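Local coordinates for protein Rna-directed RNA polymerase (Infectious pancreatic necrosis virus, PDB 3ZED) that probably copies the viral RNA genome as an RNA-dependent RNA polymerase, existing both free and covalently attached to the genomic RNA, at residues L131-F134 against L135-N138; A607-I610 against V611-A615. All coordinates share one frame; numbering follows the deposited sequence.

In the fold
Contact 1 (131-134 with 135-138) comes first along the chain, on helix 125-137; contact 2 (607-610 with 611-615) follows much later, on helix 604-621. The first belongs to the part of the sequence assigned to the palm and the second to the thumb domain. Although far apart in sequence, their centres are only 21 Å apart, on the same side of the chain's centre, and their nearest atoms stay about 9 Å apart without touching. Helix 625-645 relates them: L131 and F134 rest on L626, while I610 meets K638 and R639. This long helix is thus a shared packing partner, connecting helix 125-137 at the surface with helix 604-621 in the interior.

Contact 1: L131-F134 against L135-N138; sequences LTFF and LLEN
F134 O and the side chain of N138 form the compact part of this contact, along the last turn of helix 125-137. N138 ND2 donates to F134 O at 2.9 Å with an N-H...O angle of 166°, and the acceptor lies almost in the amide plane. The same oxygen accepts E137 N from above its carbonyl plane at 3.3 Å, and a weak bond from N138 N. One turn earlier, L135 N bonds to L131 O at 2.9 Å. N138 CG stands anti to its own carbonyl carbon (chi1 -61°), which carries the amide back alongside F134, where ND2 meets the ring edge 3.9 Å from CD1. F134 itself packs on L626 and T629 of helix 625-645 and meets H633 edge-to-face.

On the exposed side, L136 is loosely placed, its CD1 coming no closer than 4.5 Å to F133 CD1. The E137 carboxylate makes a close but oblique approach to the end of the F133 ring, OE1 lying 3.2 Å from CZ, with the two planes 40° apart. F133 CD2 in turn covers one face of the F134 ring. Chemically, F134 O accepts E137 N, N138 ND2 and, weakly, N138 N, whereas the carboxylate's approach to F133 supplies no hydrogen bond.

Contact 2: A607-I610 against V611-A615; sequences AYQI and VRYEA
This is an intrahelical contact across successive turns of helix 604-621, largely buried within the thumb domain and bordered by helices 625-645 and 650-654. The backbone evidence is three i to i+4 bonds, among them V611 N to A607 O at 3.0 Å and R612 N to Y608 O at 2.9 Å. Beside this backbone ladder, R612 reaches back one turn to Y608. Its CG is anti to the backbone N (chi1 169°), and a bend at chi3 turns the guanidinium so that Y608 OH sits at its edge. NE and NH2 both donate weakly to that hydroxyl, NE at 3.3 Å, while the ring and guanidinium planes stand 86° apart. Q609 runs beside R612 and places NE2 over one guanidinium face, 3.7 Å from NH2. R612 CD lies over the Y613 ring, offset toward its rim.

On another side, I610 CG2 lies 4.1 Å from E614 CG; the glutamate's carboxylate continues to salt bridges with R617 and R639. Y608 OH is also hydrogen-bonded with K591 O, and Y613 OH with D124 OD2, which forms a long, weak ion pair with R612. With weak bonds to a neutral hydroxyl and that distant carboxylate, R612 probably owes its position to several modest contacts together.

Contact 1: L131-F134 against L135-N138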
loop_
_atom_site.group_PDB
_atom_site.type_symbol
_atom_site.label_atom_id
_atom_site.label_comp_id
_atom_site.label_asym_id
_atom_site.label_seq_id
_atom_site.Cartn_x
_atom_site.Cartn_y
_atom_site.Cartn_z
ATOM N N LEU B 131 -1.460 16.547 31.218
ATOM C CA LEU B 131 -0.795 15.348 31.734
ATOM C C LEU B 131 -0.019 15.672 33.005
ATOM O O LEU B 131 -0.108 14.914 33.982
ATOM C CB LEU B 131 0.146 14.741 30.679
ATOM C CG LEU B 131 -0.495 14.094 29.455
ATOM C CD1 LEU B 131 0.535 13.904 28.376
ATOM C CD2 LEU B 131 -1.172 12.740 29.794
ATOM N N THR B 132 0.727 16.806 33.013
ATOM C CA THR B 132 1.504 17.249 34.183
ATOM C C THR B 132 0.575 17.559 35.377
ATOM O O THR B 132 0.884 17.163 36.512
ATOM C CB THR B 132 2.362 18.477 33.845
ATOM O OG1 THR B 132 3.118 18.200 32.680
ATOM C CG2 THR B 132 3.289 18.875 34.991
ATOM N N PHE B 133 -0.543 18.267 35.124
ATOM C CA PHE B 133 -1.489 18.583 36.198
ATOM C C PHE B 133 -2.077 17.317 36.798
ATOM O O PHE B 133 -2.171 17.217 38.015
ATOM C CB PHE B 133 -2.640 19.504 35.742
ATOM C CG PHE B 133 -3.713 19.666 36.817
ATOM C CD1 PHE B 133 -3.407 20.231 38.055
ATOM C CD2 PHE B 133 -5.010 19.200 36.608
ATOM C CE1 PHE B 133 -4.387 20.363 39.046
ATOM C CE2 PHE B 133 -5.995 19.359 37.585
ATOM C CZ PHE B 133 -5.681 19.964 38.785
ATOM N N PHE B 134 -2.461 16.348 35.962
ATOM C CA PHE B 134 -3.067 15.149 36.507
ATOM C C PHE B 134 -2.018 14.265 37.192
ATOM O O PHE B 134 -2.382 13.553 38.130
ATOM C CB PHE B 134 -3.897 14.406 35.446
ATOM C CG PHE B 134 -5.217 15.104 35.166
ATOM C CD1 PHE B 134 -6.171 15.269 36.177
ATOM C CD2 PHE B 134 -5.516 15.585 33.893
ATOM C CE1 PHE B 134 -7.399 15.903 35.912
ATOM C CE2 PHE B 134 -6.737 16.228 33.633
ATOM C CZ PHE B 134 -7.674 16.383 34.645
ATOM N N LEU B 135 -0.710 14.367 36.804
ATOM C CA LEU B 135 0.328 13.596 37.508
ATOM C C LEU B 135 0.530 14.160 38.946
ATOM O O LEU B 135 0.865 13.406 39.877
ATOM C CB LEU B 135 1.662 13.572 36.740
ATOM C CG LEU B 135 2.786 12.717 37.374
ATOM C CD1 LEU B 135 2.634 11.276 37.008
ATOM C CD2 LEU B 135 4.160 13.196 36.972
ATOM N N LEU B 136 0.330 15.492 39.095
ATOM C CA LEU B 136 0.404 16.220 40.359
ATOM C C LEU B 136 -0.670 15.775 41.347
ATOM O O LEU B 136 -0.470 15.910 42.553
ATOM C CB LEU B 136 0.240 17.737 40.130
ATOM C CG LEU B 136 1.347 18.503 39.392
ATOM C CD1 LEU B 136 0.915 19.939 39.142
ATOM C CD2 LEU B 136 2.680 18.450 40.141
ATOM N N GLU B 137 -1.815 15.283 40.834
ATOM C CA GLU B 137 -3.006 14.905 41.624
ATOM C C GLU B 137 -3.290 13.406 41.725
ATOM O O GLU B 137 -4.130 13.018 42.529
ATOM C CB GLU B 137 -4.263 15.556 41.004
ATOM C CG GLU B 137 -4.351 17.061 41.169
ATOM C CD GLU B 137 -5.746 17.621 40.995
ATOM O OE1 GLU B 137 -6.472 17.165 40.078
ATOM O OE2 GLU B 137 -6.104 18.544 41.762
ATOM N N ASN B 138 -2.662 12.573 40.889
ATOM C CA ASN B 138 -2.952 11.142 40.878
ATOM C C ASN B 138 -1.699 10.281 40.968
ATOM O O ASN B 138 -0.771 10.474 40.193
ATOM C CB ASN B 138 -3.706 10.774 39.599
ATOM C CG ASN B 138 -5.037 11.448 39.397
ATOM O OD1 ASN B 138 -6.077 10.947 39.805
ATOM N ND2 ASN B 138 -5.051 12.542 38.666
#

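Contact 2: A607-I610 against V611-A615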
loop_
_atom_site.group_PDB
_atom_site.type_symbol
_atom_site.label_atom_id
_atom_site.label_comp_id
_atom_site.label_asym_id
_atom_site.label_seq_id
_atom_site.Cartn_x
_atom_site.Cartn_y
_atom_site.Cartn_z
ATOM N N ALA B 607 -14.891 20.461 15.769
ATOM C CA ALA B 607 -15.321 19.063 15.779
ATOM C C ALA B 607 -14.083 18.157 15.746
ATOM O O ALA B 607 -14.027 17.175 16.494
ATOM C CB ALA B 607 -16.234 18.775 14.593
ATOM N N TYR B 608 -13.067 18.527 14.911
ATOM C CA TYR B 608 -11.794 17.811 14.774
ATOM C C TYR B 608 -11.097 17.726 16.140
ATOM O O TYR B 608 -10.518 16.692 16.455
ATOM C CB TYR B 608 -10.866 18.477 13.713
ATOM C CG TYR B 608 -9.403 18.142 13.926
ATOM C CD1 TYR B 608 -8.865 16.950 13.450
ATOM C CD2 TYR B 608 -8.590 18.956 14.714
ATOM C CE1 TYR B 608 -7.551 16.587 13.732
ATOM C CE2 TYR B 608 -7.285 18.592 15.025
ATOM C CZ TYR B 608 -6.766 17.412 14.525
ATOM O OH TYR B 608 -5.470 17.067 14.826
ATOM N N GLN B 609 -11.150 18.813 16.931
ATOM C CA GLN B 609 -10.562 18.916 18.270
ATOM C C GLN B 609 -11.115 17.842 19.196
ATOM O O GLN B 609 -10.341 17.195 19.908
ATOM C CB GLN B 609 -10.825 20.312 18.870
ATOM C CG GLN B 609 -10.032 21.437 18.195
ATOM C CD GLN B 609 -8.532 21.315 18.395
ATOM O OE1 GLN B 609 -8.028 21.176 19.523
ATOM N NE2 GLN B 609 -7.793 21.365 17.296
ATOM N N ILE B 610 -12.440 17.626 19.163
ATOM C CA ILE B 610 -13.103 16.585 19.956
ATOM C C ILE B 610 -12.675 15.198 19.420
ATOM O O ILE B 610 -12.346 14.319 20.222
ATOM C CB ILE B 610 -14.643 16.764 19.937
ATOM C CG1 ILE B 610 -15.047 18.104 20.619
ATOM C CG2 ILE B 610 -15.361 15.544 20.559
ATOM C CD1 ILE B 610 -16.372 18.672 20.196
ATOM N N VAL B 611 -12.704 15.015 18.077
ATOM C CA VAL B 611 -12.339 13.771 17.393
ATOM C C VAL B 611 -10.904 13.324 17.814
ATOM O O VAL B 611 -10.718 12.173 18.182
ATOM C CB VAL B 611 -12.497 13.898 15.848
ATOM C CG1 VAL B 611 -11.876 12.709 15.107
ATOM C CG2 VAL B 611 -13.972 14.042 15.459
ATOM N N ARG B 612 -9.931 14.238 17.782
ATOM C CA ARG B 612 -8.527 13.991 18.137
ATOM C C ARG B 612 -8.391 13.327 19.523
ATOM O O ARG B 612 -7.714 12.313 19.635
ATOM C CB ARG B 612 -7.743 15.314 18.093
ATOM C CG ARG B 612 -6.344 15.245 18.700
ATOM C CD ARG B 612 -5.915 16.604 19.215
ATOM N NE ARG B 612 -5.502 17.475 18.118
ATOM C CZ ARG B 612 -4.975 18.677 18.282
ATOM N NH1 ARG B 612 -4.795 19.169 19.502
ATOM N NH2 ARG B 612 -4.607 19.391 17.230
ATOM N N TYR B 613 -9.040 13.891 20.556
ATOM C CA TYR B 613 -8.984 13.362 21.918
ATOM C C TYR B 613 -9.820 12.088 22.088
ATOM O O TYR B 613 -9.402 11.222 22.834
ATOM C CB TYR B 613 -9.383 14.436 22.933
ATOM C CG TYR B 613 -8.370 15.558 22.957
ATOM C CD1 TYR B 613 -7.042 15.319 23.317
ATOM C CD2 TYR B 613 -8.707 16.836 22.517
ATOM C CE1 TYR B 613 -6.085 16.328 23.269
ATOM C CE2 TYR B 613 -7.752 17.853 22.453
ATOM C CZ TYR B 613 -6.442 17.593 22.830
ATOM O OH TYR B 613 -5.506 18.594 22.846
ATOM N N GLU B 614 -10.937 11.927 21.362
ATOM C CA GLU B 614 -11.735 10.709 21.438
ATOM C C GLU B 614 -11.033 9.539 20.737
ATOM O O GLU B 614 -11.029 8.434 21.278
ATOM C CB GLU B 614 -13.143 10.917 20.837
ATOM C CG GLU B 614 -14.064 11.836 21.630
ATOM C CD GLU B 614 -14.481 11.349 23.004
ATOM O OE1 GLU B 614 -13.672 11.447 23.951
ATOM O OE2 GLU B 614 -15.637 10.903 23.145
ATOM N N ALA B 615 -10.427 9.779 19.547
ATOM C CA ALA B 615 -9.739 8.745 18.769
ATOM C C ALA B 615 -8.502 8.232 19.492
ATOM O O ALA B 615 -8.318 7.019 19.542
ATOM C CB ALA B 615 -9.377 9.249 17.386
#